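Local coordinates for protein glycoside hydrolase (Streptococcus pneumoniae serotype 4, PDB 6ORH) that probably releases alpha-L-fucose from host-derived glycans as a family 29 glycoside hydrolase, an alpha-L-fucosidase, at residues K70-V75 with F165-M170; V82-A87 with K151-N156; V122-W127 with A144-Q149. The protein carries 2 engineered substitutions. All blocks are in the same frame, centred on the assembly; numbering follows the deposited sequence.

Contact 1 of 3, residues K70-V75 with F165-M170; sequences KLILVV and FAEVWM
The polar part of this contact is one salt bridge, Lys70 to Glu167, reaching across the interior between two strands that run in the same general direction but do not pair with each other. Lys70 NZ lies 2.8 Å from Glu167 OE1 and approaches that oxygen nearly along its C-O bond, while the two side chains cross at about a right angle. The lysine leaves its strand with CG anti to the backbone N and then bends at its third torsion (chi3 54°), which turns NZ toward the carboxylate instead of letting the chain run straight on. The ammonium group also has a cation-pi partner in Tyr18. A second carboxylate, that of Glu255, lies close to Glu167 OE2, a like-charge approach beside the Lys70 bridge.

The apolar part centres on the delta-methyl of Ile72. Ile72 CD1 sits 3.5 Å from Glu167 CD, packing against the carboxylate, and 3.9 Å from Trp169 CD1 on the pyrrole side of the indole. Ile72 CG2 reaches Trp169 CD1 as well, at 4.1 Å, so both methyls of the isoleucine meet one atom of the ring. At the far end of the contact, Lys70 CD brushes Ala166 CB at 4.0 Å.

The indole is held from elsewhere too. Its NE1 donates a hydrogen bond to Glu255, Phe202 stacks on it and Phe26 meets it edge-to-face, and bound fucose and galactose come within about 4 Å of its side chain. The axes of strands 70-74 and 167-169 approach to 8.2 Å, their directions 31° apart, with strand 119-124 bonded in parallel between them. Inward-pointing side chains of next-but-one strands thus meet in the interior of this TIM barrel, where Trp169 forms part of the glycan pocket.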
loop_
_atom_site.group_PDB
_atom_site.type_symbol
_atom_site.label_atom_id
_atom_site.label_comp_id
_atom_site.label_asym_id
_atom_site.label_seq_id
_atom_site.Cartn_x
_atom_site.Cartn_y
_atom_site.Cartn_z
ATOM N N LYS A 70 -3.894 24.849 9.678
ATOM C CA LYS A 70 -3.337 25.737 8.672
ATOM C C LYS A 70 -4.310 25.784 7.500
ATOM O O LYS A 70 -4.994 24.806 7.219
ATOM C CB LYS A 70 -1.965 25.224 8.220
ATOM C CG LYS A 70 -1.294 26.041 7.117
ATOM C CD LYS A 70 0.212 25.761 7.007
ATOM C CE LYS A 70 0.543 24.295 6.854
ATOM N NZ LYS A 70 2.014 24.112 6.972
ATOM N N LEU A 71 -4.419 26.966 6.886
ATOM C CA LEU A 71 -5.287 27.201 5.735
ATOM C C LEU A 71 -4.419 27.796 4.627
ATOM O O LEU A 71 -3.873 28.900 4.814
ATOM C CB LEU A 71 -6.394 28.181 6.180
ATOM C CG LEU A 71 -7.491 28.544 5.173
ATOM C CD1 LEU A 71 -8.564 29.388 5.851
ATOM C CD2 LEU A 71 -6.972 29.287 3.925
ATOM N N ILE A 72 -4.279 27.037 3.518
ATOM C CA ILE A 72 -3.540 27.508 2.350
ATOM C C ILE A 72 -4.518 28.048 1.309
ATOM O O ILE A 72 -5.297 27.305 0.728
ATOM C CB ILE A 72 -2.615 26.406 1.798
ATOM C CG1 ILE A 72 -1.742 25.825 2.918
ATOM C CG2 ILE A 72 -1.754 26.960 0.658
ATOM C CD1 ILE A 72 -0.750 24.766 2.457
ATOM N N LEU A 73 -4.454 29.371 1.071
ATOM C CA LEU A 73 -5.405 30.046 0.200
ATOM C C LEU A 73 -4.785 30.266 -1.177
ATOM O O LEU A 73 -3.738 30.920 -1.324
ATOM C CB LEU A 73 -5.709 31.426 0.824
ATOM C CG LEU A 73 -6.721 32.269 0.036
ATOM C CD1 LEU A 73 -8.092 31.565 0.009
ATOM C CD2 LEU A 73 -6.886 33.636 0.726
ATOM N N VAL A 74 -5.523 29.830 -2.213
ATOM C CA VAL A 74 -5.185 30.243 -3.571
ATOM C C VAL A 74 -5.522 31.723 -3.740
ATOM O O VAL A 74 -6.681 32.118 -3.580
ATOM C CB VAL A 74 -5.936 29.376 -4.592
ATOM C CG1 VAL A 74 -5.790 29.931 -6.019
ATOM C CG2 VAL A 74 -5.421 27.944 -4.510
ATOM N N VAL A 75 -4.512 32.535 -4.068
ATOM C CA VAL A 75 -4.789 33.944 -4.347
ATOM C C VAL A 75 -4.576 34.268 -5.820
ATOM O O VAL A 75 -4.952 35.359 -6.268
ATOM C CB VAL A 75 -4.016 34.919 -3.440
ATOM C CG1 VAL A 75 -4.343 34.664 -1.979
ATOM C CG2 VAL A 75 -2.526 34.897 -3.692
ATOM N N PHE A 165 3.082 34.213 7.793
ATOM C CA PHE A 165 2.760 33.078 6.932
ATOM C C PHE A 165 3.619 31.863 7.264
ATOM O O PHE A 165 4.825 31.957 7.526
ATOM C CB PHE A 165 2.976 33.448 5.458
ATOM C CG PHE A 165 1.821 34.238 4.905
ATOM C CD1 PHE A 165 0.734 33.579 4.336
ATOM C CD2 PHE A 165 1.823 35.630 4.934
ATOM C CE1 PHE A 165 -0.342 34.302 3.831
ATOM C CE2 PHE A 165 0.727 36.344 4.458
ATOM C CZ PHE A 165 -0.350 35.686 3.903
ATOM N N ALA A 166 2.956 30.698 7.244
ATOM C CA ALA A 166 3.579 29.415 7.558
ATOM C C ALA A 166 4.010 28.639 6.307
ATOM O O ALA A 166 4.850 27.744 6.418
ATOM C CB ALA A 166 2.636 28.587 8.411
ATOM N N GLU A 167 3.406 28.939 5.144
ATOM C CA GLU A 167 3.742 28.159 3.956
ATOM C C GLU A 167 3.469 28.984 2.702
ATOM O O GLU A 167 2.477 29.701 2.655
ATOM C CB GLU A 167 2.888 26.888 3.929
ATOM C CG GLU A 167 3.247 25.892 2.809
ATOM C CD GLU A 167 2.706 24.490 3.064
ATOM O OE1 GLU A 167 2.402 24.157 4.237
ATOM O OE2 GLU A 167 2.595 23.698 2.102
ATOM N N VAL A 168 4.381 28.885 1.722
ATOM C CA VAL A 168 4.163 29.481 0.403
ATOM C C VAL A 168 4.103 28.324 -0.594
ATOM O O VAL A 168 4.970 27.459 -0.531
ATOM C CB VAL A 168 5.299 30.468 0.056
ATOM C CG1 VAL A 168 5.191 30.932 -1.399
ATOM C CG2 VAL A 168 5.287 31.679 1.003
ATOM N N TRP A 169 3.103 28.335 -1.496
ATOM C CA TRP A 169 2.913 27.234 -2.436
ATOM C C TRP A 169 3.240 27.704 -3.852
ATOM O O TRP A 169 2.609 28.648 -4.367
ATOM C CB TRP A 169 1.440 26.766 -2.362
ATOM C CG TRP A 169 1.281 25.317 -2.001
ATOM C CD1 TRP A 169 1.411 24.763 -0.759
ATOM C CD2 TRP A 169 0.908 24.240 -2.880
ATOM N NE1 TRP A 169 1.177 23.415 -0.796
ATOM C CE2 TRP A 169 0.817 23.075 -2.077
ATOM C CE3 TRP A 169 0.629 24.143 -4.261
ATOM C CZ2 TRP A 169 0.477 21.829 -2.594
ATOM C CZ3 TRP A 169 0.246 22.905 -4.754
ATOM C CH2 TRP A 169 0.220 21.764 -3.940
ATOM N N MET A 170 4.212 27.013 -4.484
ATOM C CA MET A 170 4.597 27.271 -5.872
ATOM C C MET A 170 4.293 26.027 -6.708
ATOM O O MET A 170 5.116 25.117 -6.855
ATOM C CB MET A 170 6.103 27.567 -5.919
ATOM C CG MET A 170 6.437 28.791 -5.092
ATOM S SD MET A 170 8.203 29.074 -5.119
ATOM C CE MET A 170 8.333 30.554 -4.112
#

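Contact 2 of 3, residues V82-A87 with K151-N156; sequences VLYPTA and KEILSN
Tyr84, Thr86 and Ala87 grip Glu152 in a polar contact on the outside of the TIM barrel, where the loop that follows strand 70-74 lies against the last turn of helix 139-154. One carboxylate does most of the work, and it takes three hydrogen bonds. The glutamate's CG lies opposite its own carbonyl carbon, and the extended chain carries the carboxylate out to the loop.

Thr86 OG1 reaches Glu152 OE1 from the syn side at 2.6 Å, and Tyr84 OH meets the same oxygen from the anti side at 2.7 Å, lifted 28° out of the carboxylate plane. Two hydroxyls on different sides of one oxygen should stabilise its negative charge and limit how far the group can rotate. The tyrosine meets the glutamate at its ring edge, with Glu152 CD in the plane of the ring, and ring and carboxylate planes stand 66° apart. This brings Tyr84 CE2 to 3.3 Å from Glu152 OE1.

Thr86 is itself positioned by neighbours: its OG1 accepts from His88 N and from Gln149 NE2 while donating to the glutamate. The loop turns tightly just before it, Pro85 being the centre of an inverse gamma turn closed by the bond from Thr86 N to Tyr84 O.

Ile153 adds the apolar share. Ile153 CG1 packs 3.7 Å from Tyr84 CZ, and Ile153 CD1 lies 3.8 Å from Tyr84 CE1, the two side chains crossing at about a right angle. Leu106 of helix 105-116 touches both, so the loop and two neighbouring helices meet here.

The third bond fixes the other carboxylate oxygen: Ala87 N points straight at the syn lone pair of Glu152 OE2, 2.8 Å away, with an N-H...O angle of 171°.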
loop_
_atom_site.group_PDB
_atom_site.type_symbol
_atom_site.label_atom_id
_atom_site.label_comp_id
_atom_site.label_asym_id
_atom_site.label_seq_id
_atom_site.Cartn_x
_atom_site.Cartn_y
_atom_site.Cartn_z
ATOM N N VAL A 82 -6.070 37.745 -9.844
ATOM C CA VAL A 82 -5.515 37.946 -8.513
ATOM C C VAL A 82 -6.641 38.311 -7.544
ATOM O O VAL A 82 -7.464 39.168 -7.853
ATOM C CB VAL A 82 -4.385 38.985 -8.581
ATOM C CG1 VAL A 82 -3.751 39.190 -7.214
ATOM C CG2 VAL A 82 -3.316 38.561 -9.599
ATOM N N LEU A 83 -6.704 37.657 -6.371
ATOM C CA LEU A 83 -7.878 37.748 -5.504
ATOM C C LEU A 83 -7.645 38.745 -4.357
ATOM O O LEU A 83 -8.386 38.758 -3.365
ATOM C CB LEU A 83 -8.206 36.339 -4.984
ATOM C CG LEU A 83 -8.606 35.352 -6.087
ATOM C CD1 LEU A 83 -8.803 33.970 -5.488
ATOM C CD2 LEU A 83 -9.903 35.796 -6.766
ATOM N N TYR A 84 -6.587 39.558 -4.486
ATOM C CA TYR A 84 -6.374 40.696 -3.596
ATOM C C TYR A 84 -6.035 41.870 -4.508
ATOM O O TYR A 84 -5.622 41.668 -5.644
ATOM C CB TYR A 84 -5.291 40.412 -2.546
ATOM C CG TYR A 84 -3.875 40.381 -3.072
ATOM C CD1 TYR A 84 -3.350 39.231 -3.659
ATOM C CD2 TYR A 84 -3.058 41.516 -3.025
ATOM C CE1 TYR A 84 -2.052 39.213 -4.153
ATOM C CE2 TYR A 84 -1.762 41.508 -3.526
ATOM C CZ TYR A 84 -1.259 40.354 -4.111
ATOM O OH TYR A 84 0.006 40.367 -4.635
ATOM N N PRO A 85 -6.230 43.129 -4.059
ATOM C CA PRO A 85 -5.971 44.303 -4.901
ATOM C C PRO A 85 -4.505 44.672 -5.122
ATOM O O PRO A 85 -4.003 45.714 -4.686
ATOM C CB PRO A 85 -6.828 45.365 -4.183
ATOM C CG PRO A 85 -6.709 44.981 -2.748
ATOM C CD PRO A 85 -6.815 43.466 -2.752
ATOM N N THR A 86 -3.807 43.788 -5.827
ATOM C CA THR A 86 -2.408 43.988 -6.142
ATOM C C THR A 86 -2.207 45.296 -6.915
ATOM O O THR A 86 -3.071 45.709 -7.691
ATOM C CB THR A 86 -1.903 42.810 -6.995
ATOM O OG1 THR A 86 -0.537 42.996 -7.339
ATOM C CG2 THR A 86 -2.744 42.520 -8.227
ATOM N N ALA A 87 -1.020 45.881 -6.722
ATOM C CA ALA A 87 -0.640 47.066 -7.477
ATOM C C ALA A 87 -0.159 46.688 -8.880
ATOM O O ALA A 87 0.075 47.579 -9.709
ATOM C CB ALA A 87 0.447 47.816 -6.739
ATOM N N LYS A 151 6.283 40.067 -2.320
ATOM C CA LYS A 151 6.575 41.139 -1.373
ATOM C C LYS A 151 5.280 41.757 -0.854
ATOM O O LYS A 151 5.138 42.000 0.347
ATOM C CB LYS A 151 7.454 42.187 -2.070
ATOM C CG LYS A 151 8.884 41.689 -2.257
ATOM C CD LYS A 151 9.756 42.670 -3.027
ATOM C CE LYS A 151 11.187 42.193 -3.158
ATOM N NZ LYS A 151 11.984 43.196 -3.906
ATOM N N GLU A 152 4.319 42.009 -1.746
ATOM C CA GLU A 152 3.035 42.577 -1.345
ATOM C C GLU A 152 2.348 41.690 -0.313
ATOM O O GLU A 152 1.733 42.185 0.639
ATOM C CB GLU A 152 2.047 42.600 -2.505
ATOM C CG GLU A 152 2.230 43.787 -3.391
ATOM C CD GLU A 152 1.174 43.900 -4.477
ATOM O OE1 GLU A 152 0.800 42.865 -5.083
ATOM O OE2 GLU A 152 0.697 45.037 -4.687
ATOM N N ILE A 153 2.435 40.380 -0.523
ATOM C CA ILE A 153 1.662 39.460 0.301
ATOM C C ILE A 153 2.369 39.286 1.640
ATOM O O ILE A 153 1.704 39.244 2.697
ATOM C CB ILE A 153 1.517 38.111 -0.436
ATOM C CG1 ILE A 153 0.618 38.275 -1.674
ATOM C CG2 ILE A 153 0.993 37.033 0.510
ATOM C CD1 ILE A 153 0.800 37.154 -2.716
ATOM N N LEU A 154 3.698 39.112 1.576
ATOM C CA LEU A 154 4.433 38.621 2.731
ATOM C C LEU A 154 4.997 39.738 3.620
ATOM O O LEU A 154 5.565 39.430 4.679
ATOM C CB LEU A 154 5.540 37.660 2.281
ATOM C CG LEU A 154 5.072 36.456 1.460
ATOM C CD1 LEU A 154 6.285 35.721 0.902
ATOM C CD2 LEU A 154 4.203 35.490 2.301
ATOM N N SER A 155 4.850 41.012 3.199
ATOM C CA SER A 155 5.344 42.130 4.005
ATOM C C SER A 155 4.226 42.903 4.704
ATOM O O SER A 155 4.526 43.878 5.391
ATOM C CB SER A 155 6.148 43.093 3.165
ATOM O OG SER A 155 5.247 43.794 2.328
ATOM N N ASN A 156 2.964 42.534 4.481
ATOM C CA ASN A 156 1.817 43.313 4.944
ATOM C C ASN A 156 1.322 42.754 6.276
ATOM O O ASN A 156 0.883 41.612 6.328
ATOM C CB ASN A 156 0.668 43.301 3.925
ATOM C CG ASN A 156 -0.452 44.272 4.235
ATOM O OD1 ASN A 156 -0.838 44.455 5.394
ATOM N ND2 ASN A 156 -1.028 44.875 3.206
#

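Contact 3 of 3, residues V122-W127 with A144-Q149; sequences VYLSPW and AYYLAQ. With FUC (alpha-L-fucopyranose), chain C.
Tyr146 and Leu124 face each other in a beta-alpha unit of the TIM barrel: strand 119-124 with the loop at its C-terminal end, covered by the helix that follows it, 139-154. The leucine and the tyrosine come from opposite directions. Leu124 CD2 sits over one face of the Tyr146 ring, a CH-pi contact with 3.8 Å from the methyl to the ring centroid, displaced toward the rim so that CZ is the nearest ring atom.

The same tyrosine bonds to the leucine's backbone. Tyr146 OH donates to Leu124 O at 2.7 Å, with a C=O...O angle of 143° and the hydroxyl tilted from the carbonyl plane, so the last residue of the strand is held both by its side chain and by its carbonyl. A chi1 of -167° swings the Tyr146 ring away from its own backbone N and sends the hydroxyl to that carbonyl. Ser125 O lies at the ring edge, close to the ring plane and 3.6 Å from Tyr146 CE2. Pro126 runs alongside the phenol, pointing the same way, with Pro126 CA 3.7 Å from Tyr146 CE2.

Further along the helix, Gln149 OE1 touches Leu124 CD1 at 3.8 Å, the two side chains crossing at about a right angle. The amide NE2 turns to Thr86, and Trp188 of helix 185-196 stacks on the Tyr146 ring.

The loop is braced in turn. Ser125 OG bonds to Trp127 O at 2.6 Å and is also joined to His78; Lys76 NZ donates to Ser125 O. On the other side of the strand, Tyr123 points into the sugar pocket, where His28, Trp39, His77, His78 and Asn171 also hydrogen-bond the bound fucose. Tyr123 OH donates to fucose O4 across 2.9 Å.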
loop_
_atom_site.group_PDB
_atom_site.type_symbol
_atom_site.label_atom_id
_atom_site.label_comp_id
_atom_site.label_asym_id
_atom_site.label_seq_id
_atom_site.Cartn_x
_atom_site.Cartn_y
_atom_site.Cartn_z
ATOM N N VAL A 122 -0.098 30.618 1.420
ATOM C CA VAL A 122 -0.542 31.347 0.247
ATOM C C VAL A 122 -0.034 30.641 -0.999
ATOM O O VAL A 122 1.150 30.269 -1.081
ATOM C CB VAL A 122 -0.096 32.825 0.280
ATOM C CG1 VAL A 122 1.420 32.982 0.345
ATOM C CG2 VAL A 122 -0.632 33.545 -0.964
ATOM N N TYR A 123 -0.952 30.448 -1.952
ATOM C CA TYR A 123 -0.661 29.776 -3.224
ATOM C C TYR A 123 -0.729 30.838 -4.310
ATOM O O TYR A 123 -1.775 31.465 -4.502
ATOM C CB TYR A 123 -1.671 28.639 -3.427
ATOM C CG TYR A 123 -1.773 27.936 -4.774
ATOM C CD1 TYR A 123 -2.022 28.641 -5.948
ATOM C CD2 TYR A 123 -1.848 26.545 -4.805
ATOM C CE1 TYR A 123 -2.146 27.964 -7.155
ATOM C CE2 TYR A 123 -2.024 25.858 -5.996
ATOM C CZ TYR A 123 -2.179 26.575 -7.174
ATOM O OH TYR A 123 -2.416 25.929 -8.366
ATOM N N LEU A 124 0.405 31.042 -4.991
ATOM C CA LEU A 124 0.521 32.037 -6.048
ATOM C C LEU A 124 1.083 31.318 -7.266
ATOM O O LEU A 124 2.254 30.936 -7.268
ATOM C CB LEU A 124 1.486 33.132 -5.570
ATOM C CG LEU A 124 1.667 34.349 -6.476
ATOM C CD1 LEU A 124 0.429 35.245 -6.445
ATOM C CD2 LEU A 124 2.883 35.153 -5.974
ATOM N N SER A 125 0.243 31.083 -8.278
ATOM C CA SER A 125 0.670 30.207 -9.364
ATOM C C SER A 125 1.895 30.729 -10.135
ATOM O O SER A 125 1.838 31.818 -10.715
ATOM C CB SER A 125 -0.481 29.932 -10.302
ATOM O OG SER A 125 -0.048 29.111 -11.400
ATOM N N PRO A 126 3.006 29.968 -10.272
ATOM C CA PRO A 126 4.086 30.385 -11.182
ATOM C C PRO A 126 3.597 30.476 -12.634
ATOM O O PRO A 126 3.844 31.496 -13.281
ATOM C CB PRO A 126 5.156 29.302 -10.960
ATOM C CG PRO A 126 4.886 28.878 -9.527
ATOM C CD PRO A 126 3.366 28.768 -9.487
ATOM N N TRP A 127 2.950 29.416 -13.150
ATOM C CA TRP A 127 2.351 29.536 -14.489
ATOM C C TRP A 127 1.240 30.589 -14.454
ATOM O O TRP A 127 0.320 30.506 -13.620
ATOM C CB TRP A 127 1.824 28.165 -14.950
ATOM C CG TRP A 127 1.096 28.197 -16.264
ATOM C CD1 TRP A 127 1.313 29.029 -17.321
ATOM C CD2 TRP A 127 -0.019 27.362 -16.616
ATOM N NE1 TRP A 127 0.398 28.766 -18.313
ATOM C CE2 TRP A 127 -0.416 27.738 -17.920
ATOM C CE3 TRP A 127 -0.670 26.298 -15.987
ATOM C CZ2 TRP A 127 -1.471 27.095 -18.569
ATOM C CZ3 TRP A 127 -1.723 25.668 -16.620
ATOM C CH2 TRP A 127 -2.106 26.058 -17.912
ATOM N N ALA A 144 9.993 39.491 -12.048
ATOM C CA ALA A 144 9.849 40.670 -11.198
ATOM C C ALA A 144 8.401 40.883 -10.745
ATOM O O ALA A 144 8.162 41.330 -9.623
ATOM C CB ALA A 144 10.425 41.898 -11.890
ATOM N N TYR A 145 7.435 40.554 -11.610
ATOM C CA TYR A 145 6.014 40.621 -11.290
ATOM C C TYR A 145 5.712 39.642 -10.149
ATOM O O TYR A 145 5.102 40.020 -9.135
ATOM C CB TYR A 145 5.193 40.285 -12.548
ATOM C CG TYR A 145 3.717 40.053 -12.337
ATOM C CD1 TYR A 145 2.893 41.084 -11.898
ATOM C CD2 TYR A 145 3.125 38.804 -12.516
ATOM C CE1 TYR A 145 1.541 40.891 -11.710
ATOM C CE2 TYR A 145 1.761 38.602 -12.337
ATOM C CZ TYR A 145 0.967 39.647 -11.895
ATOM O OH TYR A 145 -0.373 39.500 -11.679
ATOM N N TYR A 146 6.165 38.397 -10.331
ATOM C CA TYR A 146 5.937 37.356 -9.321
ATOM C C TYR A 146 6.520 37.779 -7.973
ATOM O O TYR A 146 5.846 37.693 -6.931
ATOM C CB TYR A 146 6.466 35.996 -9.813
ATOM C CG TYR A 146 6.000 34.834 -8.967
ATOM C CD1 TYR A 146 6.694 34.495 -7.807
ATOM C CD2 TYR A 146 4.910 34.073 -9.335
ATOM C CE1 TYR A 146 6.272 33.439 -7.012
ATOM C CE2 TYR A 146 4.470 33.009 -8.554
ATOM C CZ TYR A 146 5.140 32.724 -7.371
ATOM O OH TYR A 146 4.751 31.662 -6.588
ATOM N N LEU A 147 7.780 38.229 -7.998
ATOM C CA LEU A 147 8.515 38.616 -6.797
ATOM C C LEU A 147 7.836 39.813 -6.126
ATOM O O LEU A 147 7.702 39.858 -4.903
ATOM C CB LEU A 147 9.975 38.931 -7.163
ATOM C CG LEU A 147 10.849 39.368 -5.983
ATOM C CD1 LEU A 147 10.899 38.291 -4.901
ATOM C CD2 LEU A 147 12.265 39.711 -6.451
ATOM N N ALA A 148 7.416 40.801 -6.920
ATOM C CA ALA A 148 6.699 41.940 -6.354
ATOM C C ALA A 148 5.422 41.495 -5.640
ATOM O O ALA A 148 5.058 42.092 -4.633
ATOM C CB ALA A 148 6.388 42.971 -7.410
ATOM N N GLN A 149 4.742 40.466 -6.160
ATOM C CA GLN A 149 3.538 40.007 -5.483
ATOM C C GLN A 149 3.907 39.278 -4.190
ATOM O O GLN A 149 3.209 39.449 -3.184
ATOM C CB GLN A 149 2.640 39.238 -6.457
ATOM C CG GLN A 149 2.063 40.189 -7.493
ATOM C CD GLN A 149 1.020 39.501 -8.324
ATOM O OE1 GLN A 149 1.123 38.304 -8.636
ATOM N NE2 GLN A 149 0.027 40.276 -8.716
HETATM C C1 FUC C . -2.122 21.143 -9.993
HETATM C C2 FUC C . -2.962 22.299 -10.510
HETATM C C3 FUC C . -4.381 22.108 -9.986
HETATM C C4 FUC C . -4.391 22.214 -8.458
HETATM C C5 FUC C . -3.423 21.139 -7.903
HETATM C C6 FUC C . -3.214 21.273 -6.406
HETATM O O2 FUC C . -2.946 22.227 -11.947
HETATM O O3 FUC C . -5.231 23.115 -10.564
HETATM O O4 FUC C . -3.999 23.564 -8.079
HETATM O O5 FUC C . -2.092 21.195 -8.557
#

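In the fold
From the N terminus, strand 70-74 comes first and leads into the 82-87 loop; strand 119-124 and helix 139-154 follow, then strand 167-169. Contact 1 closes the widest loop, joining the first of these strands to the last. Contact 2 is nested inside it, and contact 3, a short beta-alpha closure, is nested inside contact 2. Contacts 2 and 3 share helix 139-154, using its last turn and its middle. Backbone bonds Leu73 O to Tyr123 N and Val122 O to Trp169 N join contacts 1 and 3; contacts 1 and 2 meet through Val75 O and Leu83 N and through Phe165 packing on Ile153 and Leu154. Together they tie barrel interior, sugar pocket and outer helix layer.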